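Local coordinates for protein PT26-6P (Thermococcus sp., PDB 2WB7) that is of unknown function but is encoded by a mobile extrachromosomal element of Euryarchaea and combines three domains with novel folds, at residues 299-311 with 321-333. Residues are numbered along the deposited sequence; the frame is centred on the assembly and turned at random.
Sequences NPKISDEYRFVTL and LADTTTGHIGDLT
Tyr306 and Gly327 form a hydrogen-bonded pair in the antiparallel hairpin of strands 301-314 and 319-331, in the second immunoglobulin-like domain; 319-331 is an outermost strand of its sheet, while 301-314 pairs on its other flank with 350-364. Backbone bonds run along the hairpin, from Leu332 N to Ile302 O at one end to Ala322 N to Thr310 O at the other, and beta bulges shift the register between Ser303 and Glu305 and between Val309 and Leu311. With CG set between the backbone N and the carbonyl carbon (chi1 66°), the Tyr306 ring lies with one face over Gly327, whose CA sits 4.0 Å from the ring centroid in a CH-pi contact. Without the ring, as with an alanine here, the Gly327 backbone would probably lose its aromatic cover. Val309 CG1 meets Leu321 CD1 at 3.5 Å, the two side chains crossing at about a right angle; separately, the methyl CG2 of Thr325 lies at the edge of the Phe308 ring. Of the polar side chains, His328 ND1 gives a bent, weak bond to OD2 of Asp304, a residue in the first bulge; Arg307 NE reaches Thr324 OG1 weakly, its NH1 bonding Ile142 O. Tyr306 O takes two donors, Gly327 N at 3.2 Å and Thr326 OG1 at 2.7 Å.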
loop_
_atom_site.group_PDB
_atom_site.type_symbol
_atom_site.label_atom_id
_atom_site.label_comp_id
_atom_site.label_asym_id
_atom_site.label_seq_id
_atom_site.Cartn_x
_atom_site.Cartn_y
_atom_site.Cartn_z
ATOM N N ASN A 299 -15.910 15.188 7.151
ATOM C CA ASN A 299 -16.177 13.891 7.749
ATOM C C ASN A 299 -17.125 12.994 6.958
ATOM O O ASN A 299 -18.155 12.574 7.477
ATOM C CB ASN A 299 -16.717 14.081 9.153
ATOM C CG ASN A 299 -16.824 12.774 9.896
ATOM O OD1 ASN A 299 -15.954 11.905 9.768
ATOM N ND2 ASN A 299 -17.901 12.610 10.666
ATOM N N PRO A 300 -16.757 12.669 5.714
ATOM C CA PRO A 300 -17.636 11.914 4.835
ATOM C C PRO A 300 -17.780 10.479 5.327
ATOM O O PRO A 300 -16.854 9.951 5.936
ATOM C CB PRO A 300 -16.884 11.918 3.502
ATOM C CG PRO A 300 -15.589 12.643 3.757
ATOM C CD PRO A 300 -15.381 12.710 5.202
ATOM N N LYS A 301 -18.928 9.858 5.074
ATOM C CA LYS A 301 -19.076 8.424 5.299
ATOM C C LYS A 301 -18.338 7.732 4.163
ATOM O O LYS A 301 -18.186 8.294 3.085
ATOM C CB LYS A 301 -20.549 8.010 5.253
ATOM C CG LYS A 301 -21.154 8.273 3.871
ATOM C CD LYS A 301 -22.418 7.443 3.526
ATOM C CE LYS A 301 -22.472 7.138 1.995
ATOM N NZ LYS A 301 -23.869 7.065 1.447
ATOM N N ILE A 302 -17.882 6.512 4.398
ATOM C CA ILE A 302 -17.265 5.699 3.345
ATOM C C ILE A 302 -17.918 4.307 3.340
ATOM O O ILE A 302 -18.114 3.744 4.408
ATOM C CB ILE A 302 -15.769 5.543 3.631
ATOM C CG1 ILE A 302 -15.132 6.918 3.852
ATOM C CG2 ILE A 302 -15.079 4.772 2.523
ATOM C CD1 ILE A 302 -13.669 6.834 4.237
ATOM N N SER A 303 -18.237 3.742 2.173
ATOM C CA SER A 303 -18.886 2.421 2.164
ATOM C C SER A 303 -18.677 1.503 0.962
ATOM O O SER A 303 -18.761 1.962 -0.171
ATOM C CB SER A 303 -20.378 2.618 2.347
ATOM O OG SER A 303 -20.742 3.843 1.772
ATOM N N ASP A 304 -18.297 0.243 1.244
ATOM C CA ASP A 304 -18.737 -0.969 0.499
ATOM C C ASP A 304 -17.972 -2.297 0.112
ATOM O O ASP A 304 -17.988 -3.269 0.876
ATOM C CB ASP A 304 -19.669 -0.614 -0.619
ATOM C CG ASP A 304 -20.786 -1.575 -0.679
ATOM O OD1 ASP A 304 -21.107 -2.059 0.436
ATOM O OD2 ASP A 304 -21.305 -1.861 -1.787
ATOM N N GLU A 305 -17.412 -2.396 -1.100
ATOM C CA GLU A 305 -17.266 -3.741 -1.757
ATOM C C GLU A 305 -15.859 -4.271 -2.075
ATOM O O GLU A 305 -15.027 -3.540 -2.596
ATOM C CB GLU A 305 -18.088 -3.767 -3.036
ATOM C CG GLU A 305 -18.229 -5.113 -3.674
ATOM C CD GLU A 305 -19.175 -5.059 -4.897
ATOM O OE1 GLU A 305 -19.337 -3.955 -5.476
ATOM O OE2 GLU A 305 -19.747 -6.108 -5.292
ATOM N N TYR A 306 -15.620 -5.558 -1.794
ATOM C CA TYR A 306 -14.267 -6.139 -1.827
ATOM C C TYR A 306 -14.193 -7.477 -2.545
ATOM O O TYR A 306 -15.175 -8.219 -2.634
ATOM C CB TYR A 306 -13.736 -6.359 -0.404
ATOM C CG TYR A 306 -14.510 -7.410 0.359
ATOM C CD1 TYR A 306 -14.168 -8.756 0.264
ATOM C CD2 TYR A 306 -15.610 -7.061 1.171
ATOM C CE1 TYR A 306 -14.887 -9.728 0.930
ATOM C CE2 TYR A 306 -16.346 -8.034 1.858
ATOM C CZ TYR A 306 -15.967 -9.369 1.721
ATOM O OH TYR A 306 -16.650 -10.357 2.375
ATOM N N ARG A 307 -12.995 -7.792 -3.030
ATOM C CA ARG A 307 -12.664 -9.139 -3.488
ATOM C C ARG A 307 -11.221 -9.495 -3.122
ATOM O O ARG A 307 -10.291 -8.801 -3.489
ATOM C CB ARG A 307 -12.854 -9.249 -4.999
ATOM C CG ARG A 307 -12.768 -10.651 -5.521
ATOM C CD ARG A 307 -13.326 -10.751 -6.922
ATOM N NE ARG A 307 -13.937 -12.059 -7.084
ATOM C CZ ARG A 307 -15.233 -12.269 -7.292
ATOM N NH1 ARG A 307 -16.067 -11.246 -7.411
ATOM N NH2 ARG A 307 -15.685 -13.515 -7.409
ATOM N N PHE A 308 -11.037 -10.583 -2.396
ATOM C CA PHE A 308 -9.692 -11.089 -2.121
ATOM C C PHE A 308 -9.536 -12.359 -2.914
ATOM O O PHE A 308 -10.449 -13.193 -2.914
ATOM C CB PHE A 308 -9.508 -11.362 -0.620
ATOM C CG PHE A 308 -9.636 -10.123 0.224
ATOM C CD1 PHE A 308 -8.573 -9.223 0.326
ATOM C CD2 PHE A 308 -10.833 -9.813 0.843
ATOM C CE1 PHE A 308 -8.696 -8.062 1.053
ATOM C CE2 PHE A 308 -10.954 -8.646 1.578
ATOM C CZ PHE A 308 -9.879 -7.773 1.684
ATOM N N VAL A 309 -8.410 -12.500 -3.614
ATOM C CA VAL A 309 -8.191 -13.652 -4.485
ATOM C C VAL A 309 -6.779 -14.203 -4.384
ATOM O O VAL A 309 -5.891 -13.563 -3.832
ATOM C CB VAL A 309 -8.457 -13.313 -5.992
ATOM C CG1 VAL A 309 -9.831 -12.657 -6.164
ATOM C CG2 VAL A 309 -7.341 -12.443 -6.555
ATOM N N THR A 310 -6.584 -15.412 -4.895
ATOM C CA THR A 310 -5.253 -15.856 -5.278
ATOM C C THR A 310 -5.356 -15.996 -6.776
ATOM O O THR A 310 -6.440 -16.319 -7.303
ATOM C CB THR A 310 -4.850 -17.218 -4.671
ATOM O OG1 THR A 310 -5.840 -18.211 -4.966
ATOM C CG2 THR A 310 -4.686 -17.106 -3.193
ATOM N N LEU A 311 -4.255 -15.730 -7.463
ATOM C CA LEU A 311 -4.221 -15.847 -8.895
ATOM C C LEU A 311 -3.163 -16.877 -9.283
ATOM O O LEU A 311 -1.973 -16.740 -8.933
ATOM C CB LEU A 311 -3.908 -14.497 -9.516
ATOM C CG LEU A 311 -4.919 -13.383 -9.236
ATOM C CD1 LEU A 311 -4.456 -12.063 -9.826
ATOM C CD2 LEU A 311 -6.271 -13.750 -9.796
ATOM N N LEU A 321 -8.034 -16.855 -12.205
ATOM C CA LEU A 321 -8.600 -16.716 -10.877
ATOM C C LEU A 321 -8.608 -18.055 -10.185
ATOM O O LEU A 321 -9.096 -19.024 -10.740
ATOM C CB LEU A 321 -10.027 -16.198 -10.994
ATOM C CG LEU A 321 -10.824 -15.983 -9.713
ATOM C CD1 LEU A 321 -10.073 -15.039 -8.761
ATOM C CD2 LEU A 321 -12.209 -15.450 -10.058
ATOM N N ALA A 322 -8.052 -18.124 -8.982
ATOM C CA ALA A 322 -8.146 -19.341 -8.183
ATOM C C ALA A 322 -9.113 -19.094 -7.031
ATOM O O ALA A 322 -10.211 -18.601 -7.244
ATOM C CB ALA A 322 -6.785 -19.727 -7.666
ATOM N N ASP A 323 -8.695 -19.406 -5.812
ATOM C CA ASP A 323 -9.490 -19.158 -4.615
ATOM C C ASP A 323 -9.867 -17.671 -4.421
ATOM O O ASP A 323 -9.070 -16.775 -4.702
ATOM C CB ASP A 323 -8.729 -19.702 -3.407
ATOM C CG ASP A 323 -8.286 -21.167 -3.596
ATOM O OD1 ASP A 323 -8.953 -21.935 -4.335
ATOM O OD2 ASP A 323 -7.263 -21.562 -2.999
ATOM N N THR A 324 -11.091 -17.403 -3.966
ATOM C CA THR A 324 -11.599 -16.020 -3.884
ATOM C C THR A 324 -12.675 -15.848 -2.822
ATOM O O THR A 324 -13.487 -16.748 -2.595
ATOM C CB THR A 324 -12.203 -15.534 -5.212
ATOM O OG1 THR A 324 -12.795 -14.242 -5.019
ATOM C CG2 THR A 324 -13.273 -16.479 -5.692
ATOM N N THR A 325 -12.670 -14.687 -2.169
ATOM C CA THR A 325 -13.749 -14.322 -1.264
ATOM C C THR A 325 -14.259 -12.936 -1.646
ATOM O O THR A 325 -13.461 -12.064 -1.987
ATOM C CB THR A 325 -13.315 -14.381 0.223
ATOM O OG1 THR A 325 -14.439 -14.099 1.049
ATOM C CG2 THR A 325 -12.269 -13.380 0.524
ATOM N N THR A 326 -15.574 -12.734 -1.629
ATOM C CA THR A 326 -16.110 -11.460 -2.064
ATOM C C THR A 326 -17.417 -11.069 -1.377
ATOM O O THR A 326 -18.273 -11.923 -1.100
ATOM C CB THR A 326 -16.286 -11.448 -3.608
ATOM O OG1 THR A 326 -16.375 -10.102 -4.090
ATOM C CG2 THR A 326 -17.515 -12.227 -4.045
ATOM N N GLY A 327 -17.576 -9.774 -1.107
ATOM C CA GLY A 327 -18.830 -9.271 -0.549
ATOM C C GLY A 327 -18.892 -7.773 -0.304
ATOM O O GLY A 327 -18.202 -6.989 -0.977
ATOM N N HIS A 328 -19.720 -7.388 0.673
ATOM C CA HIS A 328 -19.959 -5.983 1.044
ATOM C C HIS A 328 -19.692 -5.703 2.517
ATOM O O HIS A 328 -19.968 -6.539 3.370
ATOM C CB HIS A 328 -21.387 -5.603 0.708
ATOM C CG HIS A 328 -21.622 -5.497 -0.757
ATOM N ND1 HIS A 328 -21.234 -4.395 -1.486
ATOM C CD2 HIS A 328 -22.139 -6.377 -1.644
ATOM C CE1 HIS A 328 -21.531 -4.588 -2.759
ATOM N NE2 HIS A 328 -22.082 -5.783 -2.881
ATOM N N ILE A 329 -19.174 -4.519 2.810
ATOM C CA ILE A 329 -18.814 -4.161 4.175
ATOM C C ILE A 329 -19.877 -3.268 4.783
ATOM O O ILE A 329 -20.061 -3.261 6.013
ATOM C CB ILE A 329 -17.502 -3.369 4.210
ATOM C CG1 ILE A 329 -16.401 -4.152 3.499
ATOM C CG2 ILE A 329 -17.116 -3.032 5.648
ATOM C CD1 ILE A 329 -15.291 -3.320 3.008
ATOM N N GLY A 330 -20.574 -2.526 3.920
ATOM C CA GLY A 330 -21.407 -1.418 4.375
ATOM C C GLY A 330 -20.535 -0.203 4.680
ATOM O O GLY A 330 -19.657 0.153 3.898
ATOM N N ASP A 331 -20.756 0.436 5.818
ATOM C CA ASP A 331 -19.954 1.583 6.180
ATOM C C ASP A 331 -18.705 1.061 6.844
ATOM O O ASP A 331 -18.811 0.293 7.786
ATOM C CB ASP A 331 -20.745 2.490 7.124
ATOM C CG ASP A 331 -22.020 3.043 6.467
ATOM O OD1 ASP A 331 -21.898 3.936 5.588
ATOM O OD2 ASP A 331 -23.140 2.581 6.809
ATOM N N LEU A 332 -17.525 1.425 6.340
ATOM C CA LEU A 332 -16.301 1.015 7.019
ATOM C C LEU A 332 -15.926 2.018 8.079
ATOM O O LEU A 332 -14.906 2.703 7.992
ATOM C CB LEU A 332 -15.125 0.709 6.086
ATOM C CG LEU A 332 -14.839 1.466 4.801
ATOM C CD1 LEU A 332 -13.500 0.998 4.283
ATOM C CD2 LEU A 332 -15.926 1.213 3.757
ATOM N N THR A 333 -16.776 2.079 9.086
ATOM C CA THR A 333 -16.522 2.861 10.266
ATOM C C THR A 333 -15.629 2.074 11.230
ATOM O O THR A 333 -14.949 2.655 12.074
ATOM C CB THR A 333 -17.841 3.166 10.952
ATOM O OG1 THR A 333 -18.419 1.932 11.402
ATOM C CG2 THR A 333 -18.792 3.830 9.948
HETATM O O HOH W 1 -5.218 -20.675 -4.306
#